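Local coordinates for hypothetical protein Atu0492 (Agrobacterium tumefaciens, PDB 2GMY), which is of unknown function but, as an AhpD-like member of the carboxymuconolactone decarboxylase family, may take part in antioxidant defence, at residues I44-A49 against W133-V138; Q26-E31 against I120-V125. All blocks are in the same frame, centred on the assembly; numbering follows the deposited sequence.

Interaction 1: I44-A49 against W133-V138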
ATOM      1  N   ILE A  44     -15.586  -2.593  10.042  1.00 11.32           N
ATOM      2  CA  ILE A  44     -15.049  -3.592   9.124  1.00 11.67           C
ATOM      3  C   ILE A  44     -13.687  -3.112   8.585  1.00 11.60           C
ATOM      4  O   ILE A  44     -12.693  -3.861   8.601  1.00 12.13           O
ATOM      5  CB  ILE A  44     -16.026  -3.888   7.990  1.00 11.99           C
ATOM      6  CG1 ILE A  44     -17.252  -4.627   8.538  1.00 11.84           C
ATOM      7  CG2 ILE A  44     -15.366  -4.746   6.913  1.00 11.22           C
ATOM      8  CD1 ILE A  44     -18.456  -4.622   7.580  1.00 14.21           C
ATOM      9  N   ILE A  45     -13.627  -1.868   8.121  1.00 11.44           N
ATOM     10  CA  ILE A  45     -12.373  -1.351   7.555  1.00 11.27           C
ATOM     11  C   ILE A  45     -11.252  -1.457   8.569  1.00 11.73           C
ATOM     12  O   ILE A  45     -10.118  -1.862   8.249  1.00 11.79           O
ATOM     13  CB  ILE A  45     -12.534   0.112   7.121  1.00 11.25           C
ATOM     14  CG1 ILE A  45     -13.511   0.200   5.948  1.00 11.64           C
ATOM     15  CG2 ILE A  45     -11.182   0.718   6.759  1.00 11.90           C
ATOM     16  CD1 ILE A  45     -13.905   1.618   5.589  1.00 13.32           C
ATOM     17  N   ASN A  46     -11.577  -1.078   9.804  1.00 10.54           N
ATOM     18  CA  ASN A  46     -10.575  -1.026  10.867  1.00 11.06           C
ATOM     19  C   ASN A  46     -10.246  -2.374  11.501  1.00 11.11           C
ATOM     20  O   ASN A  46      -9.409  -2.426  12.397  1.00 12.10           O
ATOM     21  CB  ASN A  46     -10.978  -0.024  11.933  1.00 11.45           C
ATOM     22  CG  ASN A  46     -10.816   1.399  11.467  1.00 11.61           C
ATOM     23  OD1 ASN A  46      -9.943   1.701  10.640  1.00 11.09           O
ATOM     24  ND2 ASN A  46     -11.662   2.281  11.982  1.00 12.66           N
ATOM     25  N   GLY A  47     -10.918  -3.439  11.063  1.00 11.21           N
ATOM     26  CA  GLY A  47     -10.609  -4.786  11.553  1.00 12.40           C
ATOM     27  C   GLY A  47     -11.119  -5.038  12.971  1.00 13.12           C
ATOM     28  O   GLY A  47     -10.634  -5.947  13.666  1.00 13.48           O
ATOM     29  N   CYS A  48     -12.100  -4.252  13.403  1.00 13.13           N
ATOM     30  CA  CYS A  48     -12.547  -4.320  14.795  1.00 13.46           C
ATOM     31  C   CYS A  48     -13.690  -5.322  14.974  1.00 13.76           C
ATOM     32  O   CYS A  48     -14.870  -4.980  14.783  1.00 13.51           O
ATOM     33  CB  CYS A  48     -12.962  -2.940  15.292  1.00 13.30           C
ATOM     34  SG  CYS A  48     -13.273  -2.978  17.078  1.00 15.01           S
ATOM     35  N   ALA A  49     -13.334  -6.558  15.324  1.00 13.77           N
ATOM     36  CA  ALA A  49     -14.334  -7.615  15.546  1.00 14.20           C
ATOM     37  C   ALA A  49     -15.287  -7.250  16.679  1.00 13.94           C
ATOM     38  O   ALA A  49     -16.499  -7.489  16.585  1.00 13.97           O
ATOM     39  CB  ALA A  49     -13.661  -8.941  15.837  1.00 14.50           C
ATOM     40  N   TRP A 133     -13.712   4.425  18.922  1.00 12.89           N
ATOM     41  CA  TRP A 133     -14.052   3.136  19.545  1.00 13.82           C
ATOM     42  C   TRP A 133     -13.239   1.990  18.938  1.00 13.45           C
ATOM     43  O   TRP A 133     -12.746   1.121  19.661  1.00 13.65           O
ATOM     44  CB  TRP A 133     -15.540   2.819  19.407  1.00 15.42           C
ATOM     45  CG  TRP A 133     -16.442   3.617  20.285  1.00 17.36           C
ATOM     46  CD1 TRP A 133     -17.418   4.485  19.880  1.00 18.93           C
ATOM     47  CD2 TRP A 133     -16.486   3.600  21.719  1.00 19.53           C
ATOM     48  NE1 TRP A 133     -18.062   5.017  20.979  1.00 19.79           N
ATOM     49  CE2 TRP A 133     -17.507   4.492  22.118  1.00 20.16           C
ATOM     50  CE3 TRP A 133     -15.756   2.920  22.706  1.00 20.38           C
ATOM     51  CZ2 TRP A 133     -17.825   4.723  23.477  1.00 19.60           C
ATOM     52  CZ3 TRP A 133     -16.063   3.151  24.053  1.00 19.56           C
ATOM     53  CH2 TRP A 133     -17.089   4.047  24.423  1.00 19.41           C
ATOM     54  N   ASN A 134     -13.101   1.974  17.611  1.00 12.57           N
ATOM     55  CA  ASN A 134     -12.295   0.923  16.956  1.00 12.45           C
ATOM     56  C   ASN A 134     -10.849   0.892  17.463  1.00 12.74           C
ATOM     57  O   ASN A 134     -10.266  -0.182  17.673  1.00 13.50           O
ATOM     58  CB  ASN A 134     -12.285   1.095  15.441  1.00 12.42           C
ATOM     59  CG  ASN A 134     -13.659   0.892  14.789  1.00 12.25           C
ATOM     60  OD1 ASN A 134     -14.605   0.305  15.365  1.00 15.48           O
ATOM     61  ND2 ASN A 134     -13.764   1.355  13.558  1.00  9.29           N
ATOM     62  N   ARG A 135     -10.264   2.075  17.639  1.00 12.33           N
ATOM     63  CA  ARG A 135      -8.890   2.162  18.125  1.00 12.59           C
ATOM     64  C   ARG A 135      -8.747   1.694  19.567  1.00 12.75           C
ATOM     65  O   ARG A 135      -7.769   1.031  19.920  1.00 13.46           O
ATOM     66  CB  ARG A 135      -8.358   3.585  17.927  1.00 12.02           C
ATOM     67  CG  ARG A 135      -8.069   3.855  16.459  1.00 12.41           C
ATOM     68  CD  ARG A 135      -7.821   5.321  16.092  1.00 13.03           C
ATOM     69  NE  ARG A 135      -7.282   5.361  14.728  1.00 12.91           N
ATOM     70  CZ  ARG A 135      -8.024   5.234  13.625  1.00 12.85           C
ATOM     71  NH1 ARG A 135      -9.355   5.100  13.703  1.00 12.48           N
ATOM     72  NH2 ARG A 135      -7.432   5.235  12.440  1.00 10.82           N
ATOM     73  N   ILE A 136      -9.736   2.032  20.395  1.00 13.18           N
ATOM     74  CA  ILE A 136      -9.773   1.566  21.776  1.00 13.62           C
ATOM     75  C   ILE A 136      -9.947   0.051  21.830  1.00 13.59           C
ATOM     76  O   ILE A 136      -9.187  -0.640  22.514  1.00 13.66           O
ATOM     77  CB  ILE A 136     -10.891   2.282  22.570  1.00 13.61           C
ATOM     78  CG1 ILE A 136     -10.547   3.771  22.710  1.00 14.21           C
ATOM     79  CG2 ILE A 136     -11.111   1.635  23.947  1.00 15.06           C
ATOM     80  CD1 ILE A 136     -11.737   4.648  23.130  1.00 15.59           C
ATOM     81  N   ALA A 137     -10.928  -0.469  21.102  1.00 13.32           N
ATOM     82  CA  ALA A 137     -11.224  -1.909  21.170  1.00 13.91           C
ATOM     83  C   ALA A 137     -10.103  -2.769  20.589  1.00 14.23           C
ATOM     84  O   ALA A 137      -9.710  -3.776  21.181  1.00 14.58           O
ATOM     85  CB  ALA A 137     -12.533  -2.221  20.504  1.00 14.62           C
ATOM     86  N   VAL A 138      -9.593  -2.391  19.423  1.00 13.80           N
ATOM     87  CA  VAL A 138      -8.494  -3.161  18.846  1.00 14.54           C
ATOM     88  C   VAL A 138      -7.228  -2.942  19.682  1.00 14.92           C
ATOM     89  O   VAL A 138      -6.516  -3.901  20.023  1.00 15.35           O
ATOM     90  CB  VAL A 138      -8.276  -2.812  17.360  1.00 14.31           C
ATOM     91  CG1 VAL A 138      -7.071  -3.560  16.794  1.00 14.23           C
ATOM     92  CG2 VAL A 138      -9.527  -3.155  16.560  1.00 14.81           C
TER
HETATM   93  O   HOH W   1      -8.686   4.002  10.104  1.00 12.33           O
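The turn that leads into the Cys-X-X-C motif packs on helix 117-139 through Asn46 and Cys48, which meet Asn134, Ala137 and Val138. Gly47, with its positive phi of 75°, closes helix 32-45 in a Schellman motif, and Cys48 then N-caps helix 49-61, its SG capping a backbone N of that helix. With SG anti to the backbone N (chi1 -171°), the thiol reaches across to Ala137 CB, 3.6 Å from SG, while Cys48 CB rests on Val138 CG2 at 3.7 Å. Asn134 OD1 lies 3.6 Å from Cys48 CB and, as modelled, is hydrogen-bonded to Ser43 OG. The side chains of Asn46 and Asn134 cross at about a right angle, with their amide planes 77° apart. Their ND2 atoms, two donors, lie 2.8 Å apart, so the modelled orientation of one amide is doubtful. Asn46 ND2 is bonded to Asn131 OD1, which Arg135 NH1 shares as acceptor. A water links the side chains of Asn46 and Arg135, 2.7 Å from Asn46 OD1 and 2.9 Å from Arg135 NH2. The same NH2 bonds Thr96 O of the second subunit, so the polar side of the contact runs into the subunit interface. A Cys-X-X-C pair, here Cys48 and Cys51, starting a helix that abuts a long C-terminal helix is characteristic of the AhpD-like all-helical fold.

Interaction 2: Q26-E31 against I120-V125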
ATOM      1  N   GLN A  26     -25.746   9.410  19.013  1.00 19.07           N
ATOM      2  CA  GLN A  26     -27.024   8.716  19.128  1.00 21.27           C
ATOM      3  C   GLN A  26     -28.238   9.640  19.081  1.00 21.81           C
ATOM      4  O   GLN A  26     -29.273   9.274  18.531  1.00 23.17           O
ATOM      5  CB  GLN A  26     -27.061   7.878  20.410  1.00 21.64           C
ATOM      6  CG  GLN A  26     -26.177   6.647  20.337  1.00 25.61           C
ATOM      7  CD  GLN A  26     -26.420   5.837  19.073  1.00 30.23           C
ATOM      8  OE1 GLN A  26     -27.529   5.352  18.826  1.00 32.56           O
ATOM      9  NE2 GLN A  26     -25.384   5.702  18.257  1.00 32.61           N
ATOM     10  N   SER A  27     -28.120  10.832  19.649  1.00 21.86           N
ATOM     11  CA  SER A  27     -29.285  11.708  19.701  1.00 22.98           C
ATOM     12  C   SER A  27     -29.148  12.885  18.746  1.00 22.45           C
ATOM     13  O   SER A  27     -29.869  13.884  18.866  1.00 23.14           O
ATOM     14  CB  SER A  27     -29.536  12.191  21.126  1.00 23.54           C
ATOM     15  OG  SER A  27     -28.365  12.758  21.672  1.00 25.34           O
ATOM     16  N   SER A  28     -28.238  12.756  17.782  1.00 21.74           N
ATOM     17  CA  SER A  28     -27.929  13.861  16.880  1.00 21.10           C
ATOM     18  C   SER A  28     -29.047  14.209  15.902  1.00 21.62           C
ATOM     19  O   SER A  28     -29.080  15.324  15.377  1.00 21.98           O
ATOM     20  CB  SER A  28     -26.657  13.555  16.086  1.00 21.05           C
ATOM     21  OG  SER A  28     -26.896  12.485  15.195  1.00 19.77           O
ATOM     22  N   GLY A  29     -29.950  13.263  15.658  1.00 20.88           N
ATOM     23  CA  GLY A  29     -31.007  13.446  14.661  1.00 21.29           C
ATOM     24  C   GLY A  29     -30.762  12.679  13.366  1.00 21.74           C
ATOM     25  O   GLY A  29     -31.666  12.541  12.542  1.00 20.87           O
ATOM     26  N   LEU A  30     -29.542  12.174  13.180  1.00 22.11           N
ATOM     27  CA  LEU A  30     -29.264  11.331  12.023  1.00 22.89           C
ATOM     28  C   LEU A  30     -30.120  10.082  12.080  1.00 23.01           C
ATOM     29  O   LEU A  30     -30.271   9.474  13.147  1.00 23.23           O
ATOM     30  CB  LEU A  30     -27.798  10.896  11.996  1.00 23.10           C
ATOM     31  CG  LEU A  30     -26.741  11.756  11.311  1.00 23.64           C
ATOM     32  CD1 LEU A  30     -25.471  10.924  11.209  1.00 25.14           C
ATOM     33  CD2 LEU A  30     -27.182  12.225   9.935  1.00 22.88           C
ATOM     34  N   GLU A  31     -30.668   9.702  10.934  1.00 23.52           N
ATOM     35  CA  GLU A  31     -31.438   8.474  10.807  1.00 24.44           C
ATOM     36  C   GLU A  31     -30.636   7.290  11.354  1.00 24.11           C
ATOM     37  O   GLU A  31     -29.438   7.163  11.080  1.00 23.90           O
ATOM     38  CB  GLU A  31     -31.769   8.239   9.339  1.00 25.05           C
ATOM     39  CG  GLU A  31     -33.085   7.543   9.105  1.00 30.33           C
ATOM     40  CD  GLU A  31     -33.450   7.473   7.639  1.00 35.12           C
ATOM     41  OE1 GLU A  31     -33.512   8.535   6.969  1.00 37.68           O
ATOM     42  OE2 GLU A  31     -33.685   6.347   7.163  1.00 37.24           O
ATOM     43  N   ILE A 120     -23.996  16.426   7.034  1.00 12.54           N
ATOM     44  CA  ILE A 120     -22.608  16.003   6.767  1.00 12.03           C
ATOM     45  C   ILE A 120     -21.721  16.163   7.999  1.00 12.06           C
ATOM     46  O   ILE A 120     -20.882  15.299   8.279  1.00 11.92           O
ATOM     47  CB  ILE A 120     -22.014  16.723   5.527  1.00 12.43           C
ATOM     48  CG1 ILE A 120     -22.742  16.244   4.264  1.00 12.53           C
ATOM     49  CG2 ILE A 120     -20.501  16.487   5.423  1.00 13.01           C
ATOM     50  CD1 ILE A 120     -22.394  17.015   2.984  1.00 13.24           C
ATOM     51  N   VAL A 121     -21.904  17.250   8.751  1.00 11.84           N
ATOM     52  CA  VAL A 121     -21.137  17.425   9.981  1.00 12.55           C
ATOM     53  C   VAL A 121     -21.466  16.318  10.970  1.00 12.25           C
ATOM     54  O   VAL A 121     -20.559  15.719  11.566  1.00 12.62           O
ATOM     55  CB  VAL A 121     -21.339  18.829  10.597  1.00 12.82           C
ATOM     56  CG1 VAL A 121     -20.528  18.966  11.891  1.00 14.08           C
ATOM     57  CG2 VAL A 121     -20.910  19.887   9.600  1.00 12.71           C
ATOM     58  N   LYS A 122     -22.760  16.030  11.145  1.00 12.42           N
ATOM     59  CA  LYS A 122     -23.190  14.925  12.032  1.00 12.27           C
ATOM     60  C   LYS A 122     -22.576  13.589  11.594  1.00 11.84           C
ATOM     61  O   LYS A 122     -22.040  12.833  12.400  1.00 11.87           O
ATOM     62  CB  LYS A 122     -24.718  14.818  12.059  1.00 12.37           C
ATOM     63  CG  LYS A 122     -25.403  16.047  12.635  1.00 14.05           C
ATOM     64  CD  LYS A 122     -26.910  15.883  12.595  1.00 16.53           C
ATOM     65  CE  LYS A 122     -27.584  17.067  13.259  1.00 19.90           C
ATOM     66  NZ  LYS A 122     -29.058  16.919  13.137  1.00 22.02           N
ATOM     67  N   ILE A 123     -22.650  13.318  10.294  1.00 11.45           N
ATOM     68  CA  ILE A 123     -22.056  12.107   9.722  1.00 11.13           C
ATOM     69  C   ILE A 123     -20.561  12.007  10.014  1.00 11.48           C
ATOM     70  O   ILE A 123     -20.063  10.942  10.416  1.00 11.44           O
ATOM     71  CB  ILE A 123     -22.287  12.091   8.201  1.00 10.89           C
ATOM     72  CG1 ILE A 123     -23.743  11.742   7.902  1.00 11.06           C
ATOM     73  CG2 ILE A 123     -21.354  11.093   7.477  1.00 11.03           C
ATOM     74  CD1 ILE A 123     -24.164  12.187   6.515  1.00 13.06           C
ATOM     75  N   THR A 124     -19.846  13.114   9.806  1.00 10.90           N
ATOM     76  CA  THR A 124     -18.391  13.103   9.911  1.00 11.11           C
ATOM     77  C   THR A 124     -17.937  12.964  11.375  1.00 11.34           C
ATOM     78  O   THR A 124     -16.975  12.260  11.665  1.00 11.42           O
ATOM     79  CB  THR A 124     -17.767  14.310   9.178  1.00 11.91           C
ATOM     80  OG1 THR A 124     -18.265  14.347   7.824  1.00 11.59           O
ATOM     81  CG2 THR A 124     -16.255  14.187   9.140  1.00 12.33           C
ATOM     82  N   VAL A 125     -18.658  13.590  12.297  1.00 11.76           N
ATOM     83  CA  VAL A 125     -18.396  13.357  13.722  1.00 12.22           C
ATOM     84  C   VAL A 125     -18.682  11.889  14.081  1.00 11.65           C
ATOM     85  O   VAL A 125     -17.924  11.268  14.830  1.00 12.18           O
ATOM     86  CB  VAL A 125     -19.248  14.319  14.592  1.00 12.50           C
ATOM     87  CG1 VAL A 125     -19.164  13.953  16.066  1.00 14.11           C
ATOM     88  CG2 VAL A 125     -18.792  15.776  14.368  1.00 12.55           C
TER
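The Ser28-Gly29 peptide is the flat group that matters between the loop and the helix: Lys122 NZ comes to its carbonyl oxygen, Ser28 O, tilted 25° from the carbonyl plane. The contact seats the connection between helices 12-26 and 32-45 on the N-terminal part of helix 117-139, in the all-helical AhpD-like fold. The bond from Lys122 NZ to Ser28 O is 2.7 Å long, with a C=O...N angle of 151°. Lys122 reaches it with its chain fully extended beyond CG, so the aliphatic part runs from the helix to the loop with CD 4.2 Å from Ser28 CB. Glu118 OE2 is a second, weak and long, partner of the ammonium group, and Tyr24 of helix 12-26 touches the same side chain. Nearer the helix backbone the contact is apolar. Leu30 and Lys122 slide past one another in opposite directions, bringing Leu30 CG to 3.7 Å from Lys122 CB. Leu30 crosses Ile123 at about a right angle; Ile35 of helix 32-45 touches Leu30, and Ile38 touches Ile123. Ser28 OG, bonded to Val25 O, also accepts a weak bond from Leu30 N. At the inner end, Leu30 CD1 lies 3.8 Å from Ile123 CG1.

Both contacts use helix 117-139, on opposite sides of the chain's centre, about 20 Å apart between centres and without touching. Interaction 2 engages the loop just before helix 32-45, and interaction 1 the turn just after it, so the two fasten both ends of that helix to the same long partner. Interaction 1 is buried and mixes amides, a thiol and a bridging water, with no direct hydrogen bond between its segments. Interaction 2 is partly buried: its lysine-to-carbonyl bond lies towards the surface and aliphatic packing lies inward. The second subunit adjoins both, through arginine hydrogen bonds, one of them weak, and packing in the first, and through apolar packing in the second.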